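Local coordinates for monosaccharide ABC transporter substrate-binding protein, CUT2 family (Bradyrhizobium sp., PDB 4YHS) that probably captures a monosaccharide in the periplasm and passes it to the membrane part of an ABC transporter of the CUT2 family, at residues 229-234 and 252-257; 238-243 and 263-268; 257-262 and 289-294. All blocks are in the same frame, centred on the assembly; numbering follows the deposited sequence.

Interaction 1: residues 229-234 and 252-257; sequences EVQAKL and AVTAEA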
loop_
_atom_site.group_PDB
_atom_site.type_symbol
_atom_site.label_atom_id
_atom_site.label_comp_id
_atom_site.label_asym_id
_atom_site.label_seq_id
_atom_site.Cartn_x
_atom_site.Cartn_y
_atom_site.Cartn_z
ATOM N N GLU A 229 -6.952 -18.764 -9.614
ATOM C CA GLU A 229 -7.773 -19.467 -10.605
ATOM C C GLU A 229 -8.978 -18.629 -11.002
ATOM O O GLU A 229 -9.363 -18.596 -12.168
ATOM C CB GLU A 229 -8.263 -20.826 -10.071
ATOM C CG GLU A 229 -7.175 -21.872 -9.848
ATOM C CD GLU A 229 -6.175 -21.465 -8.776
ATOM O OE1 GLU A 229 -6.596 -20.875 -7.751
ATOM O OE2 GLU A 229 -4.965 -21.719 -8.969
ATOM N N VAL A 230 -9.591 -18.001 -10.001
ATOM C CA VAL A 230 -10.730 -17.119 -10.205
ATOM C C VAL A 230 -10.381 -16.000 -11.193
ATOM O O VAL A 230 -11.096 -15.780 -12.167
ATOM C CB VAL A 230 -11.194 -16.514 -8.862
ATOM C CG1 VAL A 230 -12.176 -15.374 -9.083
ATOM C CG2 VAL A 230 -11.825 -17.594 -7.977
ATOM N N GLN A 231 -9.283 -15.308 -10.936
ATOM C CA GLN A 231 -8.848 -14.186 -11.795
ATOM C C GLN A 231 -8.371 -14.660 -13.177
ATOM O O GLN A 231 -8.653 -14.020 -14.199
ATOM C CB GLN A 231 -7.747 -13.380 -11.117
ATOM C CG GLN A 231 -8.163 -12.587 -9.844
ATOM C CD GLN A 231 -9.266 -11.577 -10.081
ATOM O OE1 GLN A 231 -9.231 -10.849 -11.050
ATOM N NE2 GLN A 231 -10.250 -11.530 -9.185
ATOM N N ALA A 232 -7.665 -15.781 -13.233
ATOM C CA ALA A 232 -7.300 -16.344 -14.537
ATOM C C ALA A 232 -8.526 -16.659 -15.405
ATOM O O ALA A 232 -8.541 -16.348 -16.604
ATOM C CB ALA A 232 -6.445 -17.584 -14.353
ATOM N N LYS A 233 -9.562 -17.261 -14.807
ATOM C CA LYS A 233 -10.784 -17.597 -15.524
ATOM C C LYS A 233 -11.472 -16.324 -16.031
ATOM O O LYS A 233 -11.912 -16.287 -17.167
ATOM C CB LYS A 233 -11.714 -18.426 -14.615
ATOM C CG LYS A 233 -13.121 -18.696 -15.159
ATOM C CD LYS A 233 -13.131 -19.543 -16.404
ATOM C CE LYS A 233 -14.568 -19.914 -16.778
ATOM N NZ LYS A 233 -14.659 -20.361 -18.193
ATOM N N LEU A 234 -11.510 -15.270 -15.221
ATOM C CA LEU A 234 -12.052 -13.994 -15.688
ATOM C C LEU A 234 -11.283 -13.463 -16.918
ATOM O O LEU A 234 -11.882 -13.011 -17.898
ATOM C CB LEU A 234 -12.021 -12.951 -14.567
ATOM C CG LEU A 234 -12.869 -13.264 -13.330
ATOM C CD1 LEU A 234 -12.566 -12.272 -12.191
ATOM C CD2 LEU A 234 -14.353 -13.330 -13.657
ATOM N N ALA A 252 -3.047 -7.310 -8.575
ATOM C CA ALA A 252 -1.744 -7.941 -8.785
ATOM C C ALA A 252 -1.917 -9.421 -9.062
ATOM O O ALA A 252 -1.217 -9.997 -9.892
ATOM C CB ALA A 252 -0.842 -7.719 -7.563
ATOM N N VAL A 253 -2.857 -10.052 -8.367
ATOM C CA VAL A 253 -3.158 -11.459 -8.605
ATOM C C VAL A 253 -3.540 -11.694 -10.079
ATOM O O VAL A 253 -3.134 -12.682 -10.713
ATOM C CB VAL A 253 -4.294 -11.937 -7.677
ATOM C CG1 VAL A 253 -4.696 -13.373 -8.003
ATOM C CG2 VAL A 253 -3.832 -11.812 -6.231
ATOM N N THR A 254 -4.355 -10.787 -10.606
ATOM C CA THR A 254 -4.809 -10.846 -11.990
ATOM C C THR A 254 -3.634 -10.732 -12.973
ATOM O O THR A 254 -3.493 -11.526 -13.922
ATOM C CB THR A 254 -5.791 -9.697 -12.305
ATOM O OG1 THR A 254 -6.790 -9.582 -11.280
ATOM C CG2 THR A 254 -6.476 -9.952 -13.625
ATOM N N ALA A 255 -2.796 -9.731 -12.749
ATOM C CA ALA A 255 -1.636 -9.489 -13.641
ATOM C C ALA A 255 -0.671 -10.662 -13.575
ATOM O O ALA A 255 -0.177 -11.105 -14.611
ATOM C CB ALA A 255 -0.936 -8.236 -13.257
ATOM N N GLU A 256 -0.400 -11.169 -12.374
ATOM C CA GLU A 256 0.509 -12.315 -12.270
ATOM C C GLU A 256 -0.050 -13.545 -12.960
ATOM O O GLU A 256 0.669 -14.222 -13.700
ATOM C CB GLU A 256 0.829 -12.637 -10.818
ATOM C CG GLU A 256 1.534 -11.521 -10.088
ATOM C CD GLU A 256 1.775 -11.853 -8.612
ATOM O OE1 GLU A 256 1.424 -11.033 -7.726
ATOM O OE2 GLU A 256 2.320 -12.942 -8.361
ATOM N N ALA A 257 -1.338 -13.831 -12.753
ATOM C CA ALA A 257 -1.943 -15.011 -13.360
ATOM C C ALA A 257 -2.060 -14.860 -14.884
ATOM O O ALA A 257 -1.950 -15.851 -15.611
ATOM C CB ALA A 257 -3.331 -15.303 -12.715
#
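Q231 and T254 meet where helix 228-241 crosses helix 252-264. These helices follow successive strands of the four-stranded parallel sheet, 216-218 and 247-250, in the Rossmann-like lobe of a periplasmic binding protein. In the short segments 229-234 and 252-257 the axes approach to 8.6 Å, with 67° between their directions. The backbones come close: CA of Q231 is 5.2 Å from CA of T254.

The side chain of Q231 makes most of the contact. Its CB already lies beside T254, 3.9 Å from OG1. CG comes next and has two neighbours. It touches OG1 of T254 and also packs 4.0 Å from CG1 of V253. CG sits beside the backbone N (chi1 -67°), and the chain then bends at chi2. The bend brings the amide oxygen to T254. CD passes close to OG1, and OE1 accepts a hydrogen bond of 2.8 Å from that OG1. The hydroxyl approaches well above the carbonyl plane, 46° out of it. At the other corner of the amide, NE2 is hydrogen-bonded to D225 O, so both ends of the amide are tied down. T254 OG1 is hydrogen-bonded to T251 OG1 as well. F191, on strand 186-191, touches both Q231 and T254.

One turn further along helix 252-264 the contact becomes apolar. CB of A232 lies 4.2 Å from CB of A257, and methyls this small are consistent with the close approach of the helices.

The chemistry is thus mixed. The buried T254 hydroxyl gives a hydrogen bond to the buried amide oxygen of Q231; T251 is the stronger partner of the hydroxyl, and D225 O holds the amide nitrogen. Methyl packing continues the interface beside them.

Interaction 2: residues 238-243 and 263-268; sequences ALQAAP and RERGLK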
loop_
_atom_site.group_PDB
_atom_site.type_symbol
_atom_site.label_atom_id
_atom_site.label_comp_id
_atom_site.label_asym_id
_atom_site.label_seq_id
_atom_site.Cartn_x
_atom_site.Cartn_y
_atom_site.Cartn_z
ATOM N N ALA A 238 -12.613 -13.022 -20.776
ATOM C CA ALA A 238 -12.567 -11.708 -21.400
ATOM C C ALA A 238 -11.872 -11.773 -22.769
ATOM O O ALA A 238 -12.362 -11.203 -23.748
ATOM C CB ALA A 238 -11.869 -10.718 -20.494
ATOM N N LEU A 239 -10.749 -12.479 -22.829
ATOM C CA LEU A 239 -10.007 -12.617 -24.084
ATOM C C LEU A 239 -10.850 -13.326 -25.123
ATOM O O LEU A 239 -10.776 -13.021 -26.317
ATOM C CB LEU A 239 -8.694 -13.363 -23.838
ATOM C CG LEU A 239 -7.688 -12.574 -22.984
ATOM C CD1 LEU A 239 -6.482 -13.388 -22.621
ATOM C CD2 LEU A 239 -7.241 -11.301 -23.679
ATOM N N GLN A 240 -11.664 -14.277 -24.683
ATOM C CA GLN A 240 -12.518 -15.009 -25.609
ATOM C C GLN A 240 -13.548 -14.058 -26.190
ATOM O O GLN A 240 -13.799 -14.060 -27.378
ATOM C CB GLN A 240 -13.224 -16.170 -24.911
ATOM C CG GLN A 240 -12.414 -17.432 -24.807
ATOM C CD GLN A 240 -12.058 -18.018 -26.169
ATOM O OE1 GLN A 240 -10.954 -18.526 -26.364
ATOM N NE2 GLN A 240 -12.995 -17.949 -27.115
ATOM N N ALA A 241 -14.132 -13.233 -25.322
ATOM C CA ALA A 241 -15.201 -12.324 -25.717
ATOM C C ALA A 241 -14.720 -11.129 -26.551
ATOM O O ALA A 241 -15.417 -10.696 -27.468
ATOM C CB ALA A 241 -15.927 -11.826 -24.480
ATOM N N ALA A 242 -13.529 -10.624 -26.241
ATOM C CA ALA A 242 -12.974 -9.432 -26.882
ATOM C C ALA A 242 -11.572 -9.723 -27.382
ATOM O O ALA A 242 -10.576 -9.355 -26.730
ATOM C CB ALA A 242 -12.942 -8.261 -25.905
ATOM N N PRO A 243 -11.476 -10.386 -28.530
ATOM C CA PRO A 243 -10.160 -10.841 -28.992
ATOM C C PRO A 243 -9.173 -9.705 -29.199
ATOM O O PRO A 243 -7.974 -9.959 -29.196
ATOM C CB PRO A 243 -10.475 -11.547 -30.321
ATOM C CG PRO A 243 -11.844 -11.111 -30.688
ATOM C CD PRO A 243 -12.560 -10.806 -29.434
ATOM N N ARG A 263 1.069 -15.941 -22.481
ATOM C CA ARG A 263 2.057 -16.796 -23.111
ATOM C C ARG A 263 1.390 -17.927 -23.909
ATOM O O ARG A 263 1.692 -18.136 -25.099
ATOM C CB ARG A 263 3.004 -17.364 -22.050
ATOM C CG ARG A 263 4.219 -18.093 -22.636
ATOM C CD ARG A 263 5.059 -18.732 -21.546
ATOM N NE ARG A 263 4.260 -19.680 -20.771
ATOM C CZ ARG A 263 3.867 -19.517 -19.513
ATOM N NH1 ARG A 263 3.138 -20.470 -18.951
ATOM N NH2 ARG A 263 4.202 -18.430 -18.807
ATOM N N GLU A 264 0.465 -18.634 -23.271
ATOM C CA GLU A 264 -0.141 -19.817 -23.869
ATOM C C GLU A 264 -0.946 -19.472 -25.114
ATOM O O GLU A 264 -0.959 -20.224 -26.097
ATOM C CB GLU A 264 -1.023 -20.529 -22.835
ATOM C CG GLU A 264 -0.241 -21.244 -21.714
ATOM C CD GLU A 264 1.038 -21.932 -22.203
ATOM O OE1 GLU A 264 0.953 -22.768 -23.133
ATOM O OE2 GLU A 264 2.129 -21.630 -21.660
ATOM N N ARG A 265 -1.608 -18.326 -25.087
ATOM C CA ARG A 265 -2.441 -17.895 -26.215
ATOM C C ARG A 265 -1.642 -17.216 -27.319
ATOM O O ARG A 265 -2.208 -16.795 -28.321
ATOM C CB ARG A 265 -3.527 -16.940 -25.738
ATOM C CG ARG A 265 -4.666 -17.626 -25.006
ATOM C CD ARG A 265 -5.612 -16.586 -24.433
ATOM N NE ARG A 265 -6.933 -17.115 -24.114
ATOM C CZ ARG A 265 -7.996 -17.059 -24.917
ATOM N NH1 ARG A 265 -7.926 -16.504 -26.127
ATOM N NH2 ARG A 265 -9.146 -17.563 -24.499
ATOM N N GLY A 266 -0.334 -17.083 -27.125
ATOM C CA GLY A 266 0.514 -16.434 -28.109
ATOM C C GLY A 266 0.264 -14.940 -28.283
ATOM O O GLY A 266 0.426 -14.390 -29.383
ATOM N N LEU A 267 -0.119 -14.283 -27.192
ATOM C CA LEU A 267 -0.458 -12.855 -27.188
ATOM C C LEU A 267 0.630 -11.948 -26.612
ATOM O O LEU A 267 0.392 -10.772 -26.388
ATOM C CB LEU A 267 -1.748 -12.637 -26.382
ATOM C CG LEU A 267 -2.984 -13.348 -26.905
ATOM C CD1 LEU A 267 -4.164 -13.174 -25.943
ATOM C CD2 LEU A 267 -3.365 -12.852 -28.273
ATOM N N LYS A 268 1.824 -12.468 -26.366
ATOM C CA LYS A 268 2.841 -11.642 -25.732
ATOM C C LYS A 268 3.121 -10.404 -26.606
ATOM O O LYS A 268 3.245 -10.518 -27.828
ATOM C CB LYS A 268 4.104 -12.454 -25.502
ATOM C CG LYS A 268 5.177 -11.735 -24.694
ATOM C CD LYS A 268 6.592 -12.038 -25.209
ATOM C CE LYS A 268 7.493 -12.651 -24.143
ATOM N NZ LYS A 268 8.927 -12.553 -24.546
#
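R265 and L267 both reach L239, on the last turn of helix 228-241. They flank G266, the residue of a Schellman motif that ends helix 252-264. The contact therefore joins the C-terminal ends of two neighbouring helices of the Rossmann-like lobe.

Along segment 263-268 the first residue to touch is R265, which reaches across to helix 228-241. Its chain is extended from CG to NE (chi2 174°), which carries the guanidinium to that helix. CB of L239 lies over the centre of one guanidinium face, 3.9 Å above the plane. CD1 of L239 crosses the aliphatic part at a slant, 3.8 Å from CD of R265. At the edge of the group, NH2 gives a bent hydrogen bond of 2.8 Å to OE1 of Q240, with 143° at the hydrogen. The amide and guanidinium planes stand 54° apart. CG of Q240 also approaches NH2; the bend at the second torsion of the glutamine brings both CG and OE1 to that nitrogen. Q240 is exposed, so this bond lies at the protein surface.

G266 takes the positive phi of the Schellman motif and ends the helix. L267 then points toward helix 228-241. Its CD1 meets CD1 of L239 at 4.1 Å.

Interaction 3: residues 257-262 and 289-294; sequences AAQGLI and GLIMAA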
loop_
_atom_site.group_PDB
_atom_site.type_symbol
_atom_site.label_atom_id
_atom_site.label_comp_id
_atom_site.label_asym_id
_atom_site.label_seq_id
_atom_site.Cartn_x
_atom_site.Cartn_y
_atom_site.Cartn_z
ATOM N N ALA A 257 -1.338 -13.831 -12.753
ATOM C CA ALA A 257 -1.943 -15.011 -13.360
ATOM C C ALA A 257 -2.060 -14.860 -14.884
ATOM O O ALA A 257 -1.950 -15.851 -15.611
ATOM C CB ALA A 257 -3.331 -15.303 -12.715
ATOM N N ALA A 258 -2.215 -13.624 -15.372
ATOM C CA ALA A 258 -2.420 -13.368 -16.805
ATOM C C ALA A 258 -1.155 -13.642 -17.629
ATOM O O ALA A 258 -1.233 -13.928 -18.828
ATOM C CB ALA A 258 -2.889 -11.920 -17.017
ATOM N N GLN A 259 0.010 -13.596 -16.989
ATOM C CA GLN A 259 1.272 -13.779 -17.731
ATOM C C GLN A 259 1.285 -15.115 -18.469
ATOM O O GLN A 259 1.671 -15.215 -19.660
ATOM C CB GLN A 259 2.457 -13.696 -16.781
ATOM C CG GLN A 259 2.634 -12.406 -16.039
ATOM C CD GLN A 259 3.768 -12.524 -15.052
ATOM O OE1 GLN A 259 4.859 -11.978 -15.256
ATOM N NE2 GLN A 259 3.526 -13.268 -13.983
ATOM N N GLY A 260 0.848 -16.163 -17.771
ATOM C CA GLY A 260 0.860 -17.508 -18.334
ATOM C C GLY A 260 -0.168 -17.692 -19.425
ATOM O O GLY A 260 0.062 -18.380 -20.442
ATOM N N LEU A 261 -1.340 -17.101 -19.202
ATOM C CA LEU A 261 -2.416 -17.092 -20.195
ATOM C C LEU A 261 -2.001 -16.376 -21.468
ATOM O O LEU A 261 -2.280 -16.828 -22.587
ATOM C CB LEU A 261 -3.670 -16.402 -19.623
ATOM C CG LEU A 261 -4.158 -16.850 -18.252
ATOM C CD1 LEU A 261 -5.445 -16.104 -17.912
ATOM C CD2 LEU A 261 -4.368 -18.349 -18.199
ATOM N N ILE A 262 -1.362 -15.227 -21.300
ATOM C CA ILE A 262 -0.860 -14.484 -22.463
ATOM C C ILE A 262 0.148 -15.339 -23.215
ATOM O O ILE A 262 0.119 -15.433 -24.435
ATOM C CB ILE A 262 -0.201 -13.137 -22.042
ATOM C CG1 ILE A 262 -1.248 -12.162 -21.507
ATOM C CG2 ILE A 262 0.558 -12.488 -23.200
ATOM C CD1 ILE A 262 -2.492 -12.021 -22.318
ATOM N N GLY A 289 9.864 -8.105 -18.347
ATOM C CA GLY A 289 9.199 -7.606 -19.545
ATOM C C GLY A 289 7.815 -8.192 -19.784
ATOM O O GLY A 289 7.231 -7.977 -20.836
ATOM N N LEU A 290 7.298 -8.942 -18.821
ATOM C CA LEU A 290 6.032 -9.674 -19.000
ATOM C C LEU A 290 4.828 -8.905 -18.461
ATOM O O LEU A 290 3.680 -9.128 -18.896
ATOM C CB LEU A 290 6.114 -11.041 -18.308
ATOM C CG LEU A 290 7.200 -12.019 -18.785
ATOM C CD1 LEU A 290 7.096 -13.300 -17.998
ATOM C CD2 LEU A 290 7.053 -12.324 -20.259
ATOM N N ILE A 291 5.082 -8.037 -17.491
ATOM C CA ILE A 291 4.050 -7.128 -16.967
ATOM C C ILE A 291 4.530 -5.716 -17.245
ATOM O O ILE A 291 5.722 -5.423 -17.078
ATOM C CB ILE A 291 3.805 -7.332 -15.457
ATOM C CG1 ILE A 291 3.223 -8.731 -15.199
ATOM C CG2 ILE A 291 2.892 -6.259 -14.936
ATOM C CD1 ILE A 291 2.970 -9.067 -13.780
HETATM N N MSE A 292 3.648 -4.839 -17.718
HETATM C CA MSE A 292 4.085 -3.510 -18.138
HETATM C C MSE A 292 4.327 -2.545 -16.985
HETATM O O MSE A 292 5.329 -1.797 -16.977
HETATM C CB MSE A 292 3.070 -2.866 -19.079
HETATM C CG MSE A 292 3.431 -1.405 -19.436
HETATM SE SE MSE A 292 2.149 -0.780 -20.804
HETATM C CE MSE A 292 3.238 -1.175 -22.322
ATOM N N ALA A 293 3.397 -2.501 -16.039
ATOM C CA ALA A 293 3.440 -1.448 -15.011
ATOM C C ALA A 293 2.535 -1.723 -13.826
ATOM O O ALA A 293 1.533 -2.437 -13.951
ATOM C CB ALA A 293 3.042 -0.106 -15.633
ATOM N N ALA A 294 2.864 -1.100 -12.692
ATOM C CA ALA A 294 2.013 -1.086 -11.507
ATOM C C ALA A 294 2.466 0.072 -10.603
ATOM O O ALA A 294 3.640 0.381 -10.570
ATOM C CB ALA A 294 2.103 -2.423 -10.740
#
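Q259 has CG beside its backbone N (chi1 -61°) and runs out extended beyond it (chi2 175°), which sends its amide from helix 252-264 toward L290 and I291. I291 places CG1 beside its own backbone N (chi1 -65°) and continues straight to CD1, which lays its longer branch across the glutamine at about a right angle. L290 and I291 belong to the turn between helix 280-287 and strand 293-296. That helix ends in a Schellman motif at G289, just before them. Thus helix 252-264 meets this turn in the Rossmann-like lobe; farther on, M292 and A293 bond by backbone to L273 and A275.

The touching is done by the flank and tip of Q259. CG lies 3.8 Å from CG1 of I291. CD is at the same distance from CD1 of I291, so the isoleucine branch covers one face of the amide. OE1 comes to 3.4 Å from CB of L290 and to 3.6 Å from CG1 of I291. The oxygen therefore faces carbon atoms of both residues, and no hydrogen bond crosses between the segments.

The other end of the amide is fixed within its own helix. NE2 is hydrogen-bonded to E256 O, one turn back. L273, on strand 272-275, also touches Q259.

An alanine here would stop at CB, so I291 would probably lose its cover on this side and E256 O its side-chain amide partner.

The contact is chemically one of van der Waals packing. The polar amide is held by a bond at its nitrogen, and its oxygen and aliphatic stem rest against the hydrocarbon of the turn.

Helix 252-264 runs through all three interactions. Interaction 1 uses its first half, interaction 3 its second half, and interaction 2 its C-terminal end. Interactions 1 and 2 also share helix 228-241; their centres are about 13 Å apart. Interactions 1 and 3 are closer, about 10 Å between centres, and share A257. CD1 of I291 packs 3.8 Å from A255 O. Interactions 2 and 3 are about 12 Å apart between centres and are joined by a probable hydrogen bond of 3.0 Å from L267 N to I262 O. All three are structural packing in one lobe; the centre of interaction 2 lies farthest from the centre of the chain, about 30 Å.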